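Local atomic coordinates of DNA processing protein DprA (Streptococcus pneumoniae, PDB entry 3UQZ), a protein that binds single-stranded DNA cooperatively, shields it from nucleases and helps load the RecA recombinase onto it during natural transformation. Residues Leu11-Val24 against Ile40-Phe52. Residues are numbered along the deposited sequence; the frame is centred on the assembly and turned at random.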
loop_
_atom_site.group_PDB
_atom_site.type_symbol
_atom_site.label_atom_id
_atom_site.label_comp_id
_atom_site.label_asym_id
_atom_site.label_seq_id
_atom_site.Cartn_x
_atom_site.Cartn_y
_atom_site.Cartn_z
ATOM N N LEU A 11 9.686 15.703 -42.691
ATOM C CA LEU A 11 10.351 14.393 -42.555
ATOM C C LEU A 11 9.393 13.337 -41.991
ATOM O O LEU A 11 9.410 12.195 -42.440
ATOM C CB LEU A 11 11.635 14.478 -41.701
ATOM C CG LEU A 11 12.813 15.292 -42.265
ATOM C CD1 LEU A 11 13.921 15.393 -41.258
ATOM C CD2 LEU A 11 13.364 14.677 -43.528
ATOM N N LYS A 12 8.537 13.729 -41.027
ATOM C CA LYS A 12 7.505 12.867 -40.435
ATOM C C LYS A 12 6.492 12.488 -41.528
ATOM O O LYS A 12 6.110 11.325 -41.635
ATOM C CB LYS A 12 6.787 13.583 -39.271
ATOM C CG LYS A 12 7.339 13.216 -37.900
ATOM C CD LYS A 12 6.615 13.881 -36.743
ATOM C CE LYS A 12 6.819 13.077 -35.481
ATOM N NZ LYS A 12 6.569 13.882 -34.270
ATOM N N LYS A 13 6.118 13.464 -42.380
ATOM C CA LYS A 13 5.198 13.292 -43.509
ATOM C C LYS A 13 5.786 12.458 -44.657
ATOM O O LYS A 13 5.029 11.929 -45.472
ATOM C CB LYS A 13 4.722 14.660 -44.023
ATOM C CG LYS A 13 3.715 15.321 -43.100
ATOM C CD LYS A 13 2.292 14.956 -43.491
ATOM C CE LYS A 13 1.342 15.143 -42.348
ATOM N NZ LYS A 13 -0.035 14.745 -42.726
ATOM N N SER A 14 7.123 12.339 -44.719
ATOM C CA SER A 14 7.819 11.572 -45.750
ATOM C C SER A 14 7.987 10.114 -45.326
ATOM O O SER A 14 8.440 9.293 -46.124
ATOM C CB SER A 14 9.171 12.202 -46.060
ATOM O OG SER A 14 9.041 13.567 -46.421
ATOM N N GLY A 15 7.626 9.808 -44.077
ATOM C CA GLY A 15 7.661 8.457 -43.534
ATOM C C GLY A 15 8.690 8.173 -42.462
ATOM O O GLY A 15 8.837 7.017 -42.057
ATOM N N LEU A 16 9.403 9.202 -41.980
ATOM C CA LEU A 16 10.413 9.010 -40.940
ATOM C C LEU A 16 9.768 8.965 -39.557
ATOM O O LEU A 16 8.900 9.791 -39.252
ATOM C CB LEU A 16 11.489 10.107 -41.030
ATOM C CG LEU A 16 12.864 9.720 -41.628
ATOM C CD1 LEU A 16 12.737 8.795 -42.837
ATOM C CD2 LEU A 16 13.686 10.963 -41.970
ATOM N N THR A 17 10.165 7.975 -38.732
ATOM C CA THR A 17 9.658 7.830 -37.362
ATOM C C THR A 17 10.362 8.844 -36.471
ATOM O O THR A 17 11.436 9.338 -36.822
ATOM C CB THR A 17 9.876 6.411 -36.803
ATOM O OG1 THR A 17 11.271 6.178 -36.645
ATOM C CG2 THR A 17 9.235 5.334 -37.641
ATOM N N ASN A 18 9.771 9.123 -35.301
ATOM C CA ASN A 18 10.333 10.031 -34.305
ATOM C C ASN A 18 11.756 9.622 -33.919
ATOM O O ASN A 18 12.627 10.487 -33.839
ATOM C CB ASN A 18 9.444 10.055 -33.083
ATOM C CG ASN A 18 9.791 11.156 -32.149
ATOM O OD1 ASN A 18 9.278 12.264 -32.278
ATOM N ND2 ASN A 18 10.679 10.877 -31.197
ATOM N N GLN A 19 11.994 8.306 -33.692
ATOM C CA GLN A 19 13.335 7.807 -33.371
ATOM C C GLN A 19 14.303 8.077 -34.526
ATOM O O GLN A 19 15.434 8.498 -34.273
ATOM C CB GLN A 19 13.325 6.312 -33.021
ATOM C CG GLN A 19 13.560 6.011 -31.542
ATOM C CD GLN A 19 14.809 6.634 -30.949
ATOM O OE1 GLN A 19 15.860 6.760 -31.596
ATOM N NE2 GLN A 19 14.720 7.018 -29.686
ATOM N N GLN A 20 13.846 7.869 -35.789
ATOM C CA GLN A 20 14.667 8.118 -36.977
ATOM C C GLN A 20 15.073 9.591 -37.091
ATOM O O GLN A 20 16.245 9.865 -37.365
ATOM C CB GLN A 20 13.977 7.614 -38.255
ATOM C CG GLN A 20 13.993 6.094 -38.376
ATOM C CD GLN A 20 13.052 5.544 -39.425
ATOM O OE1 GLN A 20 12.090 6.196 -39.870
ATOM N NE2 GLN A 20 13.291 4.297 -39.805
ATOM N N ILE A 21 14.130 10.537 -36.824
ATOM C CA ILE A 21 14.404 11.986 -36.852
ATOM C C ILE A 21 15.354 12.377 -35.706
ATOM O O ILE A 21 16.239 13.213 -35.901
ATOM C CB ILE A 21 13.108 12.840 -36.924
ATOM C CG1 ILE A 21 12.315 12.504 -38.213
ATOM C CG2 ILE A 21 13.420 14.351 -36.841
ATOM C CD1 ILE A 21 10.897 12.617 -38.122
ATOM N N LEU A 22 15.204 11.725 -34.534
ATOM C CA LEU A 22 16.080 11.922 -33.385
ATOM C C LEU A 22 17.536 11.601 -33.731
ATOM O O LEU A 22 18.403 12.389 -33.372
ATOM C CB LEU A 22 15.607 11.103 -32.173
ATOM C CG LEU A 22 14.891 11.898 -31.077
ATOM C CD1 LEU A 22 14.106 10.978 -30.168
ATOM C CD2 LEU A 22 15.878 12.766 -30.277
ATOM N N LYS A 23 17.800 10.487 -34.468
ATOM C CA LYS A 23 19.147 10.105 -34.936
ATOM C C LYS A 23 19.711 11.192 -35.857
ATOM O O LYS A 23 20.865 11.589 -35.685
ATOM C CB LYS A 23 19.130 8.764 -35.697
ATOM C CG LYS A 23 19.048 7.541 -34.809
ATOM C CD LYS A 23 19.151 6.267 -35.630
ATOM C CE LYS A 23 18.812 5.055 -34.799
ATOM N NZ LYS A 23 17.342 4.828 -34.685
ATOM N N VAL A 24 18.876 11.691 -36.813
ATOM C CA VAL A 24 19.250 12.726 -37.778
ATOM C C VAL A 24 19.655 14.000 -37.042
ATOM O O VAL A 24 20.727 14.542 -37.315
ATOM C CB VAL A 24 18.133 12.972 -38.831
ATOM C CG1 VAL A 24 18.431 14.187 -39.710
ATOM C CG2 VAL A 24 17.891 11.734 -39.692
ATOM N N ILE A 40 20.507 12.642 -44.735
ATOM C CA ILE A 40 19.349 12.496 -43.848
ATOM C C ILE A 40 18.784 11.078 -44.006
ATOM O O ILE A 40 18.596 10.394 -43.000
ATOM C CB ILE A 40 18.283 13.609 -44.075
ATOM C CG1 ILE A 40 18.820 14.995 -43.651
ATOM C CG2 ILE A 40 16.954 13.277 -43.358
ATOM C CD1 ILE A 40 17.953 16.213 -44.062
ATOM N N ALA A 41 18.606 10.615 -45.266
ATOM C CA ALA A 41 18.098 9.278 -45.604
ATOM C C ALA A 41 18.983 8.175 -45.034
ATOM O O ALA A 41 18.480 7.150 -44.563
ATOM C CB ALA A 41 17.998 9.126 -47.113
ATOM N N ASP A 42 20.302 8.405 -45.070
ATOM C CA ASP A 42 21.328 7.482 -44.607
ATOM C C ASP A 42 21.348 7.398 -43.068
ATOM O O ASP A 42 21.074 6.325 -42.522
ATOM C CB ASP A 42 22.681 7.928 -45.207
ATOM C CG ASP A 42 23.856 6.990 -45.082
ATOM O OD1 ASP A 42 23.642 5.759 -45.124
ATOM O OD2 ASP A 42 25.007 7.491 -45.024
ATOM N N ILE A 43 21.612 8.543 -42.382
ATOM C CA ILE A 43 21.688 8.695 -40.915
ATOM C C ILE A 43 20.443 8.138 -40.188
ATOM O O ILE A 43 20.584 7.444 -39.174
ATOM C CB ILE A 43 22.016 10.166 -40.522
ATOM C CG1 ILE A 43 23.357 10.618 -41.134
ATOM C CG2 ILE A 43 22.031 10.354 -39.006
ATOM C CD1 ILE A 43 23.406 12.087 -41.536
ATOM N N SER A 44 19.239 8.409 -40.737
ATOM C CA SER A 44 17.955 7.949 -40.196
ATOM C C SER A 44 17.887 6.437 -39.961
ATOM O O SER A 44 17.223 5.998 -39.020
ATOM C CB SER A 44 16.810 8.368 -41.111
ATOM O OG SER A 44 16.822 7.633 -42.322
ATOM N N GLY A 45 18.549 5.668 -40.824
ATOM C CA GLY A 45 18.564 4.214 -40.754
ATOM C C GLY A 45 17.266 3.577 -41.209
ATOM O O GLY A 45 16.945 2.464 -40.780
ATOM N N CYS A 46 16.508 4.274 -42.084
ATOM C CA CYS A 46 15.251 3.750 -42.614
ATOM C C CYS A 46 15.527 2.625 -43.611
ATOM O O CYS A 46 16.577 2.628 -44.266
ATOM C CB CYS A 46 14.393 4.857 -43.223
ATOM S SG CYS A 46 15.129 5.663 -44.661
ATOM N N ARG A 47 14.592 1.657 -43.696
ATOM C CA ARG A 47 14.689 0.481 -44.563
ATOM C C ARG A 47 14.908 0.846 -46.039
ATOM O O ARG A 47 15.871 0.368 -46.642
ATOM C CB ARG A 47 13.467 -0.456 -44.385
ATOM C CG ARG A 47 13.393 -1.208 -43.048
ATOM C CD ARG A 47 14.322 -2.413 -42.980
ATOM N NE ARG A 47 14.648 -2.772 -41.601
ATOM C CZ ARG A 47 14.112 -3.793 -40.938
ATOM N NH1 ARG A 47 13.220 -4.578 -41.538
ATOM N NH2 ARG A 47 14.463 -4.045 -39.689
ATOM N N ASN A 48 14.053 1.728 -46.595
ATOM C CA ASN A 48 14.137 2.140 -47.996
ATOM C C ASN A 48 14.416 3.648 -48.154
ATOM O O ASN A 48 13.470 4.450 -48.214
ATOM C CB ASN A 48 12.880 1.704 -48.776
ATOM C CG ASN A 48 12.726 0.216 -49.007
ATOM O OD1 ASN A 48 12.875 -0.613 -48.096
ATOM N ND2 ASN A 48 12.350 -0.147 -50.232
ATOM N N PRO A 49 15.716 4.044 -48.248
ATOM C CA PRO A 49 16.049 5.472 -48.407
ATOM C C PRO A 49 15.485 6.111 -49.673
ATOM O O PRO A 49 15.085 7.273 -49.627
ATOM C CB PRO A 49 17.584 5.476 -48.412
ATOM C CG PRO A 49 17.981 4.213 -47.744
ATOM C CD PRO A 49 16.947 3.229 -48.183
ATOM N N ALA A 50 15.428 5.346 -50.787
ATOM C CA ALA A 50 14.897 5.795 -52.076
ATOM C C ALA A 50 13.410 6.122 -51.976
ATOM O O ALA A 50 12.961 7.087 -52.605
ATOM C CB ALA A 50 15.122 4.726 -53.131
ATOM N N VAL A 51 12.651 5.332 -51.165
ATOM C CA VAL A 51 11.214 5.540 -50.970
ATOM C C VAL A 51 10.940 6.767 -50.114
ATOM O O VAL A 51 9.971 7.491 -50.375
ATOM C CB VAL A 51 10.407 4.271 -50.563
ATOM C CG1 VAL A 51 10.289 4.119 -49.051
ATOM C CG2 VAL A 51 9.023 4.295 -51.200
ATOM N N PHE A 52 11.818 7.022 -49.117
ATOM C CA PHE A 52 11.701 8.208 -48.272
ATOM C C PHE A 52 11.920 9.476 -49.118
ATOM O O PHE A 52 11.100 10.400 -49.069
ATOM C CB PHE A 52 12.676 8.145 -47.069
ATOM C CG PHE A 52 13.173 9.494 -46.594
ATOM C CD1 PHE A 52 12.311 10.398 -45.982
ATOM C CD2 PHE A 52 14.489 9.879 -46.803
ATOM C CE1 PHE A 52 12.763 11.651 -45.572
ATOM C CE2 PHE A 52 14.941 11.134 -46.393
ATOM C CZ PHE A 52 14.076 12.009 -45.774
#
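Leu-16 lays its CD1 methyl over one face of the Phe-52 ring, 4.0 Å from the ring centroid and 28° off the normal, a CH-pi contact. At the ring edge, near its plane, Leu-11 brings CD2 to 3.6 Å from Phe-52 CZ, while Ser-14 CB meets the CD1 side of the ring obliquely. Ser-14 OG is hydrogen-bonded to Lys-10 O. The apolar core continues through Ile-40, whose CG2, anti to its backbone N, reaches both Leu-11 CD2 and Val-24 CG1. Val-24 CG2 in turn packs 3.8 Å from Ser-44 CB, and Ser-44 turns its hydroxyl back along the chain, OG donating to Ala-41 O at 2.8 Å. Gln-20 lies alongside Ser-44 and puts NE2 against Cys-46 CA and CB. No hydrogen bond joins the two segments. Toward solvent the fit is looser: Lys-23 skirts the Ser-44 carbonyl, with CD 3.9 Å from Ser-44 O. The carboxamide of Gln-20 is fixed from its own side by Thr-17 N, which donates to Gln-20 OE1 (2.9 Å); the reciprocal bond, Gln-20 N to Thr-17 OG1, completes a capping box. This starts helix 18-28, which with helices 5-13, 37-43 and 49-58 packs into the small helical bundle of the sterile alpha motif (SAM) domain.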